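Local coordinates for protein beta-fructofuranosidase (Arabidopsis thaliana, PDB 2OXB) that hydrolyses sucrose and 1-kestose, and less readily neokestose and levan, in the plant cell wall by releasing terminal beta-D-fructofuranoside units, at residues K100-N112 with W121-D133. The protein carries 1 engineered substitution. Numbering follows the deposited sequence.
With NAG (2-acetamido-2-deoxy-beta-D-glucopyranose), chain D.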
loop_
_atom_site.group_PDB
_atom_site.type_symbol
_atom_site.label_atom_id
_atom_site.label_comp_id
_atom_site.label_asym_id
_atom_site.label_seq_id
_atom_site.Cartn_x
_atom_site.Cartn_y
_atom_site.Cartn_z
ATOM N N LYS A 100 16.488 26.053 -11.093
ATOM C CA LYS A 100 15.589 27.085 -10.603
ATOM C C LYS A 100 14.385 26.420 -9.970
ATOM O O LYS A 100 13.243 26.731 -10.300
ATOM C CB LYS A 100 15.154 28.037 -11.732
ATOM C CG LYS A 100 14.438 27.385 -12.909
ATOM C CD LYS A 100 13.960 28.448 -13.925
ATOM C CE LYS A 100 13.511 27.827 -15.266
ATOM N NZ LYS A 100 13.025 28.837 -16.263
ATOM N N ASN A 101 14.657 25.474 -9.081
ATOM C CA ASN A 101 13.613 24.756 -8.360
ATOM C C ASN A 101 12.225 24.672 -9.012
ATOM O O ASN A 101 11.286 25.330 -8.562
ATOM C CB ASN A 101 13.495 25.364 -6.960
ATOM C CG ASN A 101 14.576 24.860 -6.019
ATOM O OD1 ASN A 101 14.469 23.758 -5.469
ATOM N ND2 ASN A 101 15.629 25.652 -5.840
ATOM N N GLN A 102 12.092 23.869 -10.065
ATOM C CA GLN A 102 10.805 23.702 -10.741
ATOM C C GLN A 102 10.682 22.278 -11.281
ATOM O O GLN A 102 11.502 21.820 -12.077
ATOM C CB GLN A 102 10.636 24.733 -11.869
ATOM C CG GLN A 102 11.029 24.257 -13.261
ATOM C CD GLN A 102 10.994 25.371 -14.303
ATOM O OE1 GLN A 102 10.090 26.207 -14.310
ATOM N NE2 GLN A 102 11.970 25.369 -15.200
ATOM N N GLN A 103 9.651 21.582 -10.825
ATOM C CA GLN A 103 9.411 20.198 -11.210
ATOM C C GLN A 103 9.305 19.862 -12.682
ATOM O O GLN A 103 8.244 20.017 -13.302
ATOM C CB GLN A 103 8.176 19.683 -10.497
ATOM C CG GLN A 103 8.412 19.491 -9.040
ATOM C CD GLN A 103 7.148 19.608 -8.272
ATOM O OE1 GLN A 103 6.098 19.150 -8.728
ATOM N NE2 GLN A 103 7.221 20.211 -7.087
ATOM N N VAL A 104 10.415 19.367 -13.220
ATOM C CA VAL A 104 10.486 18.965 -14.615
ATOM C C VAL A 104 10.482 17.442 -14.701
ATOM O O VAL A 104 10.772 16.753 -13.727
ATOM C CB VAL A 104 11.767 19.503 -15.291
ATOM C CG1 VAL A 104 11.690 21.004 -15.428
ATOM C CG2 VAL A 104 12.985 19.121 -14.470
ATOM N N GLN A 105 10.141 16.933 -15.878
ATOM C CA GLN A 105 10.093 15.503 -16.125
ATOM C C GLN A 105 11.224 15.087 -17.024
ATOM O O GLN A 105 11.397 15.641 -18.107
ATOM C CB GLN A 105 8.774 15.119 -16.780
ATOM C CG GLN A 105 7.605 15.484 -15.932
ATOM C CD GLN A 105 7.734 14.916 -14.537
ATOM O OE1 GLN A 105 7.156 15.446 -13.590
ATOM N NE2 GLN A 105 8.489 13.824 -14.400
ATOM N N ASN A 106 11.966 14.083 -16.564
ATOM C CA ASN A 106 13.117 13.555 -17.272
ATOM C C ASN A 106 12.993 12.074 -17.520
ATOM O O ASN A 106 12.281 11.384 -16.794
ATOM C CB ASN A 106 14.363 13.817 -16.445
ATOM C CG ASN A 106 14.471 15.257 -16.048
ATOM O OD1 ASN A 106 14.509 16.136 -16.906
ATOM N ND2 ASN A 106 14.504 15.519 -14.747
ATOM N N ILE A 107 13.708 11.592 -18.534
ATOM C CA ILE A 107 13.708 10.175 -18.887
ATOM C C ILE A 107 15.116 9.596 -18.697
ATOM O O ILE A 107 16.111 10.312 -18.823
ATOM C CB ILE A 107 13.245 9.969 -20.358
ATOM C CG1 ILE A 107 13.003 8.484 -20.639
ATOM C CG2 ILE A 107 14.288 10.497 -21.319
ATOM C CD1 ILE A 107 12.463 8.188 -22.045
ATOM N N ALA A 108 15.188 8.300 -18.387
ATOM C CA ALA A 108 16.462 7.602 -18.172
ATOM C C ALA A 108 16.457 6.133 -18.645
ATOM O O ALA A 108 15.632 5.336 -18.204
ATOM C CB ALA A 108 16.833 7.660 -16.688
ATOM N N GLU A 109 17.388 5.785 -19.531
ATOM C CA GLU A 109 17.513 4.419 -20.045
ATOM C C GLU A 109 18.748 3.763 -19.419
ATOM O O GLU A 109 19.626 4.459 -18.901
ATOM C CB GLU A 109 17.664 4.435 -21.567
ATOM C CG GLU A 109 18.909 5.174 -22.051
ATOM C CD GLU A 109 18.995 5.248 -23.560
ATOM O OE1 GLU A 109 18.871 4.192 -24.213
ATOM O OE2 GLU A 109 19.188 6.360 -24.091
ATOM N N PRO A 110 18.827 2.417 -19.449
ATOM C CA PRO A 110 19.958 1.663 -18.884
ATOM C C PRO A 110 21.216 1.675 -19.771
ATOM O O PRO A 110 21.129 1.936 -20.969
ATOM C CB PRO A 110 19.377 0.264 -18.722
ATOM C CG PRO A 110 18.455 0.167 -19.887
ATOM C CD PRO A 110 17.743 1.494 -19.833
ATOM N N LYS A 111 22.376 1.394 -19.174
ATOM C CA LYS A 111 23.651 1.374 -19.901
ATOM C C LYS A 111 23.931 0.028 -20.570
ATOM O O LYS A 111 23.655 -0.155 -21.761
ATOM C CB LYS A 111 24.812 1.717 -18.962
ATOM C CG LYS A 111 24.864 3.179 -18.559
ATOM C CD LYS A 111 26.197 3.540 -17.921
ATOM C CE LYS A 111 26.343 5.054 -17.765
ATOM N NZ LYS A 111 25.292 5.651 -16.892
ATOM N N ASN A 112 24.504 -0.903 -19.812
ATOM C CA ASN A 112 24.789 -2.233 -20.333
ATOM C C ASN A 112 23.441 -2.920 -20.542
ATOM O O ASN A 112 22.868 -3.478 -19.609
ATOM C CB ASN A 112 25.635 -3.017 -19.330
ATOM C CG ASN A 112 27.080 -2.536 -19.272
ATOM O OD1 ASN A 112 27.364 -1.339 -19.400
ATOM N ND2 ASN A 112 27.995 -3.474 -19.048
ATOM N N TRP A 121 22.343 3.658 -14.918
ATOM C CA TRP A 121 21.337 4.291 -15.761
ATOM C C TRP A 121 21.829 5.519 -16.504
ATOM O O TRP A 121 22.445 6.418 -15.926
ATOM C CB TRP A 121 20.083 4.648 -14.956
ATOM C CG TRP A 121 19.264 3.445 -14.609
ATOM C CD1 TRP A 121 19.565 2.488 -13.683
ATOM C CD2 TRP A 121 18.024 3.042 -15.217
ATOM N NE1 TRP A 121 18.591 1.512 -13.674
ATOM C CE2 TRP A 121 17.634 1.825 -14.603
ATOM C CE3 TRP A 121 17.207 3.588 -16.218
ATOM C CZ2 TRP A 121 16.459 1.145 -14.959
ATOM C CZ3 TRP A 121 16.039 2.911 -16.574
ATOM C CH2 TRP A 121 15.677 1.700 -15.943
ATOM N N LYS A 122 21.548 5.525 -17.803
ATOM C CA LYS A 122 21.926 6.608 -18.695
ATOM C C LYS A 122 20.758 7.582 -18.742
ATOM O O LYS A 122 19.610 7.179 -18.890
ATOM C CB LYS A 122 22.215 6.041 -20.088
ATOM C CG LYS A 122 23.042 6.933 -21.005
ATOM C CD LYS A 122 23.496 6.157 -22.245
ATOM C CE LYS A 122 24.170 7.057 -23.280
ATOM N NZ LYS A 122 25.323 7.836 -22.741
ATOM N N LYS A 123 21.063 8.867 -18.603
ATOM C CA LYS A 123 20.054 9.915 -18.606
ATOM C C LYS A 123 20.209 10.845 -19.811
ATOM O O LYS A 123 21.174 11.591 -19.897
ATOM C CB LYS A 123 20.155 10.696 -17.293
ATOM C CG LYS A 123 20.147 9.765 -16.076
ATOM C CD LYS A 123 19.829 10.473 -14.773
ATOM C CE LYS A 123 21.041 11.128 -14.160
ATOM N NZ LYS A 123 20.674 11.825 -12.902
ATOM N N SER A 124 19.250 10.793 -20.736
ATOM C CA SER A 124 19.267 11.615 -21.952
ATOM C C SER A 124 19.593 13.077 -21.701
ATOM O O SER A 124 19.316 13.607 -20.628
ATOM C CB SER A 124 17.920 11.531 -22.669
ATOM O OG SER A 124 17.798 12.552 -23.639
ATOM N N PRO A 125 20.189 13.748 -22.701
ATOM C CA PRO A 125 20.576 15.166 -22.646
ATOM C C PRO A 125 19.404 16.047 -23.074
ATOM O O PRO A 125 19.366 17.250 -22.811
ATOM C CB PRO A 125 21.723 15.241 -23.642
ATOM C CG PRO A 125 21.232 14.333 -24.726
ATOM C CD PRO A 125 20.669 13.134 -23.953
ATOM N N LEU A 126 18.447 15.426 -23.747
ATOM C CA LEU A 126 17.279 16.135 -24.199
ATOM C C LEU A 126 16.370 16.423 -23.018
ATOM O O LEU A 126 15.388 17.139 -23.162
ATOM C CB LEU A 126 16.535 15.304 -25.244
ATOM C CG LEU A 126 17.336 14.837 -26.464
ATOM C CD1 LEU A 126 16.387 14.119 -27.421
ATOM C CD2 LEU A 126 18.002 16.022 -27.164
ATOM N N ASN A 127 16.686 15.868 -21.849
ATOM C CA ASN A 127 15.853 16.101 -20.666
ATOM C C ASN A 127 15.895 17.567 -20.228
ATOM O O ASN A 127 16.922 18.243 -20.376
ATOM C CB ASN A 127 16.286 15.209 -19.501
ATOM C CG ASN A 127 16.070 13.737 -19.779
ATOM O OD1 ASN A 127 15.131 13.369 -20.467
ATOM N ND2 ASN A 127 16.933 12.891 -19.232
ATOM N N PRO A 128 14.775 18.083 -19.680
ATOM C CA PRO A 128 13.481 17.425 -19.445
ATOM C C PRO A 128 12.591 17.321 -20.680
ATOM O O PRO A 128 12.612 18.206 -21.532
ATOM C CB PRO A 128 12.844 18.320 -18.388
ATOM C CG PRO A 128 13.276 19.678 -18.853
ATOM C CD PRO A 128 14.758 19.445 -19.112
ATOM N N LEU A 129 11.804 16.249 -20.756
ATOM C CA LEU A 129 10.879 16.015 -21.870
ATOM C C LEU A 129 9.588 16.808 -21.663
ATOM O O LEU A 129 8.886 17.168 -22.619
ATOM C CB LEU A 129 10.541 14.519 -21.991
ATOM C CG LEU A 129 11.477 13.581 -22.770
ATOM C CD1 LEU A 129 12.917 13.988 -22.564
ATOM C CD2 LEU A 129 11.256 12.142 -22.334
ATOM N N MET A 130 9.278 17.077 -20.403
ATOM C CA MET A 130 8.079 17.821 -20.068
ATOM C C MET A 130 8.378 18.794 -18.946
ATOM O O MET A 130 8.992 18.437 -17.949
ATOM C CB MET A 130 6.974 16.850 -19.658
ATOM C CG MET A 130 6.571 15.915 -20.777
ATOM S SD MET A 130 5.708 14.468 -20.173
ATOM C CE MET A 130 6.899 13.176 -20.556
ATOM N N ALA A 131 7.949 20.032 -19.111
ATOM C CA ALA A 131 8.203 21.016 -18.087
ATOM C C ALA A 131 7.141 22.096 -18.057
ATOM O O ALA A 131 6.559 22.445 -19.084
ATOM C CB ALA A 131 9.567 21.638 -18.316
ATOM N N PRO A 132 6.859 22.631 -16.866
ATOM C CA PRO A 132 5.857 23.685 -16.743
ATOM C C PRO A 132 6.449 24.969 -17.309
ATOM O O PRO A 132 7.573 25.329 -16.972
ATOM C CB PRO A 132 5.611 23.744 -15.240
ATOM C CG PRO A 132 6.948 23.403 -14.674
ATOM C CD PRO A 132 7.397 22.254 -15.549
ATOM N N ASP A 133 5.705 25.642 -18.184
ATOM C CA ASP A 133 6.184 26.879 -18.798
ATOM C C ASP A 133 5.102 27.956 -18.869
ATOM O O ASP A 133 4.100 27.880 -18.158
ATOM C CB ASP A 133 6.712 26.598 -20.205
ATOM C CG ASP A 133 5.693 25.898 -21.071
ATOM O OD1 ASP A 133 4.486 26.100 -20.816
ATOM O OD2 ASP A 133 6.091 25.162 -22.005
HETATM C C1 NAG D . 28.580 -4.222 -20.148
HETATM C C2 NAG D . 29.055 -5.585 -19.632
HETATM C C3 NAG D . 29.553 -6.493 -20.770
HETATM C C4 NAG D . 28.610 -6.496 -21.970
HETATM C C5 NAG D . 28.221 -5.069 -22.351
HETATM C C6 NAG D . 27.182 -5.058 -23.449
HETATM C C7 NAG D . 30.630 -6.402 -18.009
HETATM C C8 NAG D . 31.872 -7.076 -18.581
HETATM N N2 NAG D . 30.133 -5.376 -18.687
HETATM O O3 NAG D . 29.683 -7.824 -20.289
HETATM O O4 NAG D . 29.247 -7.123 -23.070
HETATM O O5 NAG D . 27.641 -4.394 -21.217
HETATM O O6 NAG D . 27.796 -5.137 -24.725
HETATM O O7 NAG D . 30.127 -6.812 -16.963
#
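The side-chain amide of N127 takes hold of the backbone of I107 from both ends. Its OD1 accepts from I107 N at 3.0 Å, a nearly straight bond whose donor stands above the carbonyl plane, while ND2 gives to I107 O at 2.7 Å, on a lone pair in the carbonyl plane. Asparagine suits this place because one short group both accepts and donates, and CG anti to the carbonyl carbon (chi1 -65°) brings it against the strand where the chain 124-128 loops outward. Replacing N127 with alanine would remove both amide bonds and is likely to leave I107 N and O without these mates and the loop less firmly tied. Next to it, I107 CB meets L129 CD2 at 3.5 Å. P128, after a cis peptide bond, lays a compact apolar ring across V104, CB to CB 3.5 Å; N106 lies alongside it while its ND2 bonds F72 O. Q105 N bonds to M130 O at 2.8 Å, and Q105 O accepts from L129 N and, weakly, M130 N, a classic beta bulge. At the other end W121 turns a ring edge to A108 O, 3.0 Å from CZ3; its broad indole suits a place that also touches F33 and strand 60-66. This beta hairpin, whose second arm breaks away after strand 121-123 and rejoins the first at the bulge, supplies two strands of a four-stranded antiparallel blade in the five-bladed beta-propeller of family 32.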